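PDB 5ZNT: chitin deacetylase 1 from Bombyx mori, which removes acetyl groups from the N-acetylglucosamine residues of chitin, yielding chitosan and acetate, as a zinc-dependent hydrolase of the carbohydrate esterase 4 family. Local coordinates for residues A165-S170 and T302-I307; W182-Y187 and V208-M213. All coordinates share one frame; numbering follows the deposited sequence.

Contact 1 (A165-S170 and T302-I307); sequences AFLYDS and TMTQVI
Y168 and T304 are the closest residues along the two backbones, yet their CA atoms stay 8.2 Å apart, and the contact is made by side chains. No hydrogen bond crosses between the segments. Segment 165-170 leaves a Schellman motif at A165 and becomes the short strand 168-169; in segment 302-307, T302 is the N-cap of helix 303-311. The helix start is closed by a capping box, in which Q305 N donates to T302 OG1 (3.0 Å) and T302 N donates to Q305 OE1.

The Y168 ring is packed by three residues of the helix, M303, T304 and I307. Its CG sits between the backbone N and the carbonyl carbon (chi1 68°), which carries the ring toward 302-307, where it crosses M303 and T304 at about right angles. Y168 CZ lies 3.4 Å from M303 CB, while T304 OG1 comes in at the ring's edge, near its plane, 3.7 Å from Y168 CE2. The tyrosine hydroxyl and T304 OG1 are both hydrogen-bonded to E97 OE2, so a single carboxylate oxygen ties both segments to strand 97-100. At the root of the ring, I307 CD1 approaches Y168 CB to 3.6 Å, and it also meets L167 CD2 tip to tip at 3.9 Å.

M303, bent at chi2 and chi3, turns its CE onto S170. Packing is tight here, with CE 3.4 Å from S170 CB; the serine OG is hydrogen-bonded to M211 O.

The side chain of S170 lies about 9 Å from that of the zinc ligand H101. The arrangement is helix-on-sheet packing inside the deacetylase part of a longer protein, consistent with the distorted beta/alpha barrel of CE4 enzymes.

Contact 2 (W182-Y187 and V208-M213); sequences WPYTMY and VWEMVM. Unlike the reference sequence in segment 182-187: W182 (reference Cys).
Y184 pairs with E210 (hydrogen-bonded) and T185 with W209 (non-hydrogen-bonded), two successive antiparallel bridges. E210 N donates to Y184 O (2.7 Å), and Y184 N returns a longer bond to E210 O (3.3 Å). One step further, M186 N donates to V208 O at 2.9 Å, and T185 CA sends a CH...O contact to that same oxygen. At the other end, M211 is the centre of an inverse gamma turn, which bends the chain where it passes P183.

Two CH-pi contacts lie on opposite faces of the strand pair. T185 CG2 stands 3.3 Å from the centroid of the W209 six-membered ring, over its centre and only 8° off the normal. E210 CB lies over a face of the Y184 ring, displaced toward the rim, 4.0 Å from its centroid; the two side chains run alongside each other, pointing the same way. Their polar ends have partners elsewhere: Y184 OH bonds to H192 NE2, and E210 OE2 accepts from I172 N. E210 OE1 sits close to D169 OD2, a carboxylate pair that would be consistent with a shared proton.

Apolar packing extends the grip beyond the bridges. Y184 CE2 abuts V212 CB (3.7 Å), the two side chains crossing at about a right angle. In M211, CB starts out away from the partner, but chi1 (-74°) and chi2 (-63°) bring SD back to P183 CG at 3.6 Å, and the chi3 bend puts CE nearby.

Strand 209-214 pairs antiparallel with 184-185 at one edge and parallel with 168-169 at the other. On the W209 face, W209 and M211 touch helix 303-311; on the E210 face, M186, V208 and E210 touch F158 of helix 154-163.

In the fold
From the N terminus, the chain first builds most of the parallel sheet (38-45, 75-78 and 97-100), then passes helix 154-163 to reach segment 165-170. Contact 2 closes first: the chain leaves 182-187 and returns at 208-213 after 20 residues without helix or strand. Contact 1 closes much later, when strand 298-300 of the parallel sheet gives way to helix 303-311, so the smaller loop lies wholly within the larger. The contacts meet at neighbouring strands 168-169 and 209-214, where D169 O and M211 N probably hydrogen-bond (2.7 Å). Contact 2 pairs strands 184-185 and 209-214 within the mixed sheet, and contact 1 joins that sheet to helix 303-311, which follows the parallel sheet's strand 298-300.

Contact 1 (A165-S170 and T302-I307)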
ATOM      1  N   ALA A 165     -11.477  -2.449  12.723  1.00 23.11           N
ATOM      2  CA  ALA A 165     -12.225  -2.234  11.489  1.00 26.81           C
ATOM      3  C   ALA A 165     -11.330  -1.681  10.381  1.00 26.84           C
ATOM      4  O   ALA A 165     -11.755  -0.862   9.568  1.00 27.18           O
ATOM      5  CB  ALA A 165     -13.434  -1.326  11.717  1.00 30.81           C
ATOM      6  N   PHE A 166     -10.083  -2.137  10.338  1.00 24.82           N
ATOM      7  CA  PHE A 166      -9.273  -1.894   9.154  1.00 22.08           C
ATOM      8  C   PHE A 166      -9.758  -2.815   8.035  1.00 26.03           C
ATOM      9  O   PHE A 166     -10.288  -3.900   8.288  1.00 26.91           O
ATOM     10  CB  PHE A 166      -7.789  -2.134   9.451  1.00 19.28           C
ATOM     11  CG  PHE A 166      -7.110  -0.978  10.173  1.00 23.07           C
ATOM     12  CD1 PHE A 166      -6.764   0.185   9.486  1.00 21.94           C
ATOM     13  CD2 PHE A 166      -6.835  -1.052  11.533  1.00 21.19           C
ATOM     14  CE1 PHE A 166      -6.149   1.240  10.146  1.00 19.83           C
ATOM     15  CE2 PHE A 166      -6.209   0.006  12.198  1.00 21.45           C
ATOM     16  CZ  PHE A 166      -5.874   1.154  11.503  1.00 16.48           C
ATOM     17  N   LEU A 167      -9.585  -2.374   6.787  1.00 22.49           N
ATOM     18  CA  LEU A 167     -10.061  -3.184   5.669  1.00 22.75           C
ATOM     19  C   LEU A 167      -9.015  -4.205   5.238  1.00 23.17           C
ATOM     20  O   LEU A 167      -9.328  -5.383   5.026  1.00 24.76           O
ATOM     21  CB  LEU A 167     -10.438  -2.288   4.493  1.00 23.35           C
ATOM     22  CG  LEU A 167     -10.890  -3.004   3.218  1.00 23.38           C
ATOM     23  CD1 LEU A 167     -12.179  -3.808   3.489  1.00 27.46           C
ATOM     24  CD2 LEU A 167     -11.064  -1.983   2.085  1.00 22.32           C
ATOM     25  N   TYR A 168      -7.765  -3.784   5.099  1.00 17.84           N
ATOM     26  CA  TYR A 168      -6.786  -4.698   4.551  1.00 19.48           C
ATOM     27  C   TYR A 168      -5.432  -4.463   5.175  1.00 21.46           C
ATOM     28  O   TYR A 168      -5.113  -3.364   5.646  1.00 21.57           O
ATOM     29  CB  TYR A 168      -6.665  -4.575   3.028  1.00 19.20           C
ATOM     30  CG  TYR A 168      -6.068  -3.262   2.557  1.00 21.87           C
ATOM     31  CD1 TYR A 168      -4.691  -3.118   2.389  1.00 18.27           C
ATOM     32  CD2 TYR A 168      -6.881  -2.165   2.303  1.00 18.40           C
ATOM     33  CE1 TYR A 168      -4.137  -1.908   1.960  1.00 18.79           C
ATOM     34  CE2 TYR A 168      -6.337  -0.947   1.884  1.00 20.76           C
ATOM     35  CZ  TYR A 168      -4.970  -0.836   1.706  1.00 18.55           C
ATOM     36  OH  TYR A 168      -4.424   0.358   1.306  1.00 18.70           O
ATOM     37  N   ASP A 169      -4.630  -5.517   5.131  1.00 19.51           N
ATOM     38  CA  ASP A 169      -3.210  -5.469   5.392  1.00 18.01           C
ATOM     39  C   ASP A 169      -2.450  -5.655   4.085  1.00 21.64           C
ATOM     40  O   ASP A 169      -2.911  -6.348   3.171  1.00 21.17           O
ATOM     41  CB  ASP A 169      -2.819  -6.564   6.380  1.00 20.90           C
ATOM     42  CG  ASP A 169      -1.337  -6.676   6.538  1.00 21.80           C
ATOM     43  OD1 ASP A 169      -0.741  -5.751   7.126  1.00 20.07           O
ATOM     44  OD2 ASP A 169      -0.746  -7.660   6.054  1.00 21.49           O
ATOM     45  N   SER A 170      -1.283  -5.013   3.989  1.00 17.36           N
ATOM     46  CA  SER A 170      -0.330  -5.267   2.904  1.00 21.36           C
ATOM     47  C   SER A 170       1.054  -5.344   3.543  1.00 18.13           C
ATOM     48  O   SER A 170       1.921  -4.485   3.356  1.00 19.07           O
ATOM     49  CB  SER A 170      -0.377  -4.209   1.800  1.00 20.47           C
ATOM     50  OG  SER A 170       0.431  -4.631   0.689  1.00 15.99           O
ATOM     51  N   THR A 302      -5.455   2.477  -6.628  1.00 21.44           N
ATOM     52  CA  THR A 302      -5.128   2.322  -5.215  1.00 18.82           C
ATOM     53  C   THR A 302      -5.382   0.888  -4.760  1.00 22.79           C
ATOM     54  O   THR A 302      -6.042   0.093  -5.437  1.00 21.51           O
ATOM     55  CB  THR A 302      -5.955   3.269  -4.354  1.00 16.44           C
ATOM     56  OG1 THR A 302      -7.318   2.831  -4.341  1.00 18.38           O
ATOM     57  CG2 THR A 302      -5.902   4.700  -4.894  1.00 17.49           C
ATOM     58  N   MET A 303      -4.896   0.577  -3.558  1.00 17.51           N
ATOM     59  CA  MET A 303      -5.149  -0.746  -2.983  1.00 22.44           C
ATOM     60  C   MET A 303      -6.628  -0.960  -2.724  1.00 22.69           C
ATOM     61  O   MET A 303      -7.168  -2.038  -2.996  1.00 21.71           O
ATOM     62  CB  MET A 303      -4.374  -0.911  -1.681  1.00 19.60           C
ATOM     63  CG  MET A 303      -2.924  -0.598  -1.809  1.00 30.11           C
ATOM     64  SD  MET A 303      -2.095  -2.028  -2.465  1.00 41.16           S
ATOM     65  CE  MET A 303      -1.218  -2.504  -1.053  1.00 25.66           C
ATOM     66  N   THR A 304      -7.292   0.038  -2.127  1.00 19.98           N
ATOM     67  CA  THR A 304      -8.730  -0.066  -1.915  1.00 19.23           C
ATOM     68  C   THR A 304      -9.453  -0.315  -3.235  1.00 22.19           C
ATOM     69  O   THR A 304     -10.407  -1.099  -3.290  1.00 23.50           O
ATOM     70  CB  THR A 304      -9.258   1.203  -1.241  1.00 24.68           C
ATOM     71  OG1 THR A 304      -8.805   1.239   0.116  1.00 22.15           O
ATOM     72  CG2 THR A 304     -10.811   1.258  -1.251  1.00 23.20           C
ATOM     73  N   GLN A 305      -8.987   0.315  -4.320  1.00 22.86           N
ATOM     74  CA  GLN A 305      -9.630   0.119  -5.617  1.00 23.21           C
ATOM     75  C   GLN A 305      -9.437  -1.305  -6.142  1.00 23.31           C
ATOM     76  O   GLN A 305     -10.311  -1.819  -6.852  1.00 26.94           O
ATOM     77  CB  GLN A 305      -9.108   1.151  -6.616  1.00 16.87           C
ATOM     78  CG  GLN A 305      -9.771   2.497  -6.410  1.00 19.56           C
ATOM     79  CD  GLN A 305      -9.138   3.622  -7.180  1.00 22.70           C
ATOM     80  OE1 GLN A 305      -8.051   3.486  -7.746  1.00 21.50           O
ATOM     81  NE2 GLN A 305      -9.833   4.751  -7.229  1.00 24.71           N
ATOM     82  N   VAL A 306      -8.320  -1.959  -5.811  1.00 19.20           N
ATOM     83  CA  VAL A 306      -8.178  -3.372  -6.159  1.00 20.64           C
ATOM     84  C   VAL A 306      -9.261  -4.187  -5.464  1.00 26.84           C
ATOM     85  O   VAL A 306      -9.967  -4.984  -6.095  1.00 24.38           O
ATOM     86  CB  VAL A 306      -6.774  -3.898  -5.812  1.00 21.45           C
ATOM     87  CG1 VAL A 306      -6.709  -5.417  -6.072  1.00 21.65           C
ATOM     88  CG2 VAL A 306      -5.725  -3.205  -6.641  1.00 18.11           C
ATOM     89  N   ILE A 307      -9.419  -3.982  -4.153  1.00 20.26           N
ATOM     90  CA  ILE A 307     -10.425  -4.724  -3.396  1.00 23.91           C
ATOM     91  C   ILE A 307     -11.824  -4.458  -3.948  1.00 27.22           C
ATOM     92  O   ILE A 307     -12.662  -5.363  -4.013  1.00 24.71           O
ATOM     93  CB  ILE A 307     -10.326  -4.375  -1.895  1.00 23.41           C
ATOM     94  CG1 ILE A 307      -8.984  -4.844  -1.330  1.00 25.63           C
ATOM     95  CG2 ILE A 307     -11.498  -4.986  -1.104  1.00 24.07           C
ATOM     96  CD1 ILE A 307      -8.702  -4.367   0.126  1.00 26.68           C
TER

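Contact 2 (W182-Y187 and V208-M213)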
ATOM      1  N   TRP A 182      -3.255 -13.460  -6.456  1.00 19.06           N
ATOM      2  CA  TRP A 182      -4.285 -12.456  -6.242  1.00 24.75           C
ATOM      3  C   TRP A 182      -4.424 -12.180  -4.742  1.00 25.49           C
ATOM      4  O   TRP A 182      -4.092 -13.042  -3.917  1.00 22.34           O
ATOM      5  CB  TRP A 182      -5.628 -12.938  -6.810  1.00 23.34           C
ATOM      6  CG  TRP A 182      -5.732 -12.716  -8.289  1.00 25.05           C
ATOM      7  CD1 TRP A 182      -5.175 -13.485  -9.289  1.00 27.93           C
ATOM      8  CD2 TRP A 182      -6.401 -11.627  -8.943  1.00 21.28           C
ATOM      9  NE1 TRP A 182      -5.475 -12.937 -10.524  1.00 23.43           N
ATOM     10  CE2 TRP A 182      -6.233 -11.806 -10.336  1.00 21.25           C
ATOM     11  CE3 TRP A 182      -7.158 -10.536  -8.483  1.00 21.33           C
ATOM     12  CZ2 TRP A 182      -6.760 -10.917 -11.270  1.00 23.91           C
ATOM     13  CZ3 TRP A 182      -7.678  -9.649  -9.417  1.00 22.78           C
ATOM     14  CH2 TRP A 182      -7.484  -9.852 -10.795  1.00 23.48           C
ATOM     15  N   PRO A 183      -4.916 -10.996  -4.362  1.00 25.90           N
ATOM     16  CA  PRO A 183      -5.250 -10.762  -2.946  1.00 21.11           C
ATOM     17  C   PRO A 183      -6.172 -11.857  -2.433  1.00 27.63           C
ATOM     18  O   PRO A 183      -6.863 -12.529  -3.207  1.00 28.72           O
ATOM     19  CB  PRO A 183      -5.962  -9.401  -2.951  1.00 19.08           C
ATOM     20  CG  PRO A 183      -5.419  -8.700  -4.167  1.00 24.26           C
ATOM     21  CD  PRO A 183      -5.150  -9.801  -5.198  1.00 21.46           C
ATOM     22  N   TYR A 184      -6.181 -12.030  -1.113  1.00 21.94           N
ATOM     23  CA  TYR A 184      -7.033 -13.030  -0.491  1.00 25.81           C
ATOM     24  C   TYR A 184      -7.486 -12.497   0.861  1.00 27.88           C
ATOM     25  O   TYR A 184      -6.858 -11.600   1.431  1.00 25.44           O
ATOM     26  CB  TYR A 184      -6.301 -14.383  -0.369  1.00 22.38           C
ATOM     27  CG  TYR A 184      -4.973 -14.311   0.347  1.00 24.40           C
ATOM     28  CD1 TYR A 184      -4.908 -14.393   1.739  1.00 22.75           C
ATOM     29  CD2 TYR A 184      -3.783 -14.176  -0.362  1.00 24.99           C
ATOM     30  CE1 TYR A 184      -3.702 -14.319   2.405  1.00 22.86           C
ATOM     31  CE2 TYR A 184      -2.567 -14.090   0.294  1.00 23.49           C
ATOM     32  CZ  TYR A 184      -2.537 -14.162   1.676  1.00 24.41           C
ATOM     33  OH  TYR A 184      -1.342 -14.090   2.337  1.00 25.34           O
ATOM     34  N   THR A 185      -8.612 -13.008   1.353  1.00 25.45           N
ATOM     35  CA  THR A 185      -9.018 -12.672   2.711  1.00 28.40           C
ATOM     36  C   THR A 185      -8.430 -13.686   3.687  1.00 32.38           C
ATOM     37  O   THR A 185      -8.026 -14.789   3.313  1.00 28.88           O
ATOM     38  CB  THR A 185     -10.544 -12.615   2.861  1.00 37.91           C
ATOM     39  OG1 THR A 185     -11.104 -13.915   2.682  1.00 45.25           O
ATOM     40  CG2 THR A 185     -11.150 -11.673   1.837  1.00 41.14           C
ATOM     41  N   MET A 186      -8.340 -13.285   4.948  1.00 28.04           N
ATOM     42  CA  MET A 186      -7.699 -14.121   5.944  1.00 24.45           C
ATOM     43  C   MET A 186      -8.685 -15.027   6.689  1.00 27.70           C
ATOM     44  O   MET A 186      -8.320 -15.591   7.723  1.00 26.76           O
ATOM     45  CB  MET A 186      -6.923 -13.255   6.947  1.00 29.16           C
ATOM     46  CG  MET A 186      -5.759 -12.433   6.359  1.00 39.52           C
ATOM     47  SD  MET A 186      -4.385 -13.437   5.731  1.00 53.75           S
ATOM     48  CE  MET A 186      -4.404 -14.781   6.868  1.00 24.79           C
ATOM     49  N   TYR A 187      -9.920 -15.175   6.193  1.00 23.64           N
ATOM     50  CA  TYR A 187     -10.851 -16.106   6.832  1.00 28.67           C
ATOM     51  C   TYR A 187     -10.349 -17.543   6.742  1.00 29.67           C
ATOM     52  O   TYR A 187     -10.655 -18.371   7.608  1.00 32.32           O
ATOM     53  CB  TYR A 187     -12.225 -16.035   6.176  1.00 30.29           C
ATOM     54  CG  TYR A 187     -13.039 -14.785   6.400  1.00 38.47           C
ATOM     55  CD1 TYR A 187     -13.625 -14.517   7.639  1.00 34.29           C
ATOM     56  CD2 TYR A 187     -13.279 -13.899   5.348  1.00 42.79           C
ATOM     57  CE1 TYR A 187     -14.407 -13.388   7.831  1.00 33.71           C
ATOM     58  CE2 TYR A 187     -14.057 -12.764   5.532  1.00 43.47           C
ATOM     59  CZ  TYR A 187     -14.622 -12.518   6.769  1.00 44.77           C
ATOM     60  OH  TYR A 187     -15.389 -11.383   6.922  1.00 45.92           O
ATOM     61  N   VAL A 208     -10.160  -9.899   7.476  1.00 21.90           N
ATOM     62  CA  VAL A 208      -9.245  -8.875   6.978  1.00 24.90           C
ATOM     63  C   VAL A 208      -8.784  -9.295   5.595  1.00 26.64           C
ATOM     64  O   VAL A 208      -8.463 -10.466   5.370  1.00 26.25           O
ATOM     65  CB  VAL A 208      -8.011  -8.702   7.898  1.00 28.22           C
ATOM     66  CG1 VAL A 208      -7.099  -7.588   7.369  1.00 25.70           C
ATOM     67  CG2 VAL A 208      -8.437  -8.422   9.364  1.00 25.48           C
ATOM     68  N   TRP A 209      -8.698  -8.338   4.681  1.00 19.41           N
ATOM     69  CA  TRP A 209      -8.115  -8.605   3.374  1.00 19.86           C
ATOM     70  C   TRP A 209      -6.600  -8.542   3.461  1.00 22.95           C
ATOM     71  O   TRP A 209      -6.036  -7.754   4.226  1.00 22.79           O
ATOM     72  CB  TRP A 209      -8.604  -7.588   2.344  1.00 19.99           C
ATOM     73  CG  TRP A 209     -10.013  -7.763   1.919  1.00 28.08           C
ATOM     74  CD1 TRP A 209     -11.135  -7.246   2.519  1.00 28.69           C
ATOM     75  CD2 TRP A 209     -10.471  -8.499   0.779  1.00 24.42           C
ATOM     76  NE1 TRP A 209     -12.260  -7.616   1.815  1.00 30.09           N
ATOM     77  CE2 TRP A 209     -11.881  -8.391   0.749  1.00 25.54           C
ATOM     78  CE3 TRP A 209      -9.824  -9.241  -0.218  1.00 28.77           C
ATOM     79  CZ2 TRP A 209     -12.663  -8.996  -0.242  1.00 30.48           C
ATOM     80  CZ3 TRP A 209     -10.601  -9.843  -1.208  1.00 34.87           C
ATOM     81  CH2 TRP A 209     -12.011  -9.713  -1.208  1.00 32.13           C
ATOM     82  N   GLU A 210      -5.930  -9.373   2.660  1.00 21.75           N
ATOM     83  CA  GLU A 210      -4.483  -9.296   2.509  1.00 19.69           C
ATOM     84  C   GLU A 210      -4.162  -8.860   1.086  1.00 24.88           C
ATOM     85  O   GLU A 210      -4.325  -9.642   0.141  1.00 21.86           O
ATOM     86  CB  GLU A 210      -3.787 -10.622   2.817  1.00 22.33           C
ATOM     87  CG  GLU A 210      -2.266 -10.560   2.582  1.00 21.61           C
ATOM     88  CD  GLU A 210      -1.605  -9.514   3.483  1.00 23.07           C
ATOM     89  OE1 GLU A 210      -2.036  -9.395   4.644  1.00 23.56           O
ATOM     90  OE2 GLU A 210      -0.658  -8.827   3.052  1.00 17.43           O
ATOM     91  N   MET A 211      -3.660  -7.632   0.940  1.00 21.66           N
ATOM     92  CA  MET A 211      -3.129  -7.176  -0.344  1.00 19.69           C
ATOM     93  C   MET A 211      -1.716  -7.723  -0.460  1.00 20.59           C
ATOM     94  O   MET A 211      -0.722  -7.033  -0.224  1.00 19.62           O
ATOM     95  CB  MET A 211      -3.162  -5.655  -0.441  1.00 18.02           C
ATOM     96  CG  MET A 211      -4.569  -5.106  -0.653  1.00 24.53           C
ATOM     97  SD  MET A 211      -5.327  -5.654  -2.218  1.00 29.24           S
ATOM     98  CE  MET A 211      -4.130  -5.065  -3.430  1.00 23.84           C
ATOM     99  N   VAL A 212      -1.638  -9.000  -0.853  1.00 20.99           N
ATOM    100  CA  VAL A 212      -0.394  -9.740  -0.718  1.00 15.79           C
ATOM    101  C   VAL A 212       0.685  -9.097  -1.568  1.00 20.47           C
ATOM    102  O   VAL A 212       0.422  -8.561  -2.656  1.00 22.76           O
ATOM    103  CB  VAL A 212      -0.622 -11.222  -1.091  1.00 22.60           C
ATOM    104  CG1 VAL A 212      -1.096 -11.372  -2.556  1.00 17.75           C
ATOM    105  CG2 VAL A 212       0.619 -12.061  -0.826  1.00 20.60           C
ATOM    106  N   MET A 213       1.911  -9.123  -1.064  1.00 19.83           N
ATOM    107  CA  MET A 213       3.049  -8.491  -1.725  1.00 19.86           C
ATOM    108  C   MET A 213       3.817  -9.594  -2.449  1.00 26.23           C
ATOM    109  O   MET A 213       4.676 -10.256  -1.871  1.00 21.85           O
ATOM    110  CB  MET A 213       3.923  -7.747  -0.712  1.00 18.81           C
ATOM    111  CG  MET A 213       3.178  -6.604   0.017  1.00 20.36           C
ATOM    112  SD  MET A 213       4.178  -5.810   1.331  1.00 21.04           S
ATOM    113  CE  MET A 213       5.398  -4.921   0.387  1.00 16.82           C
TER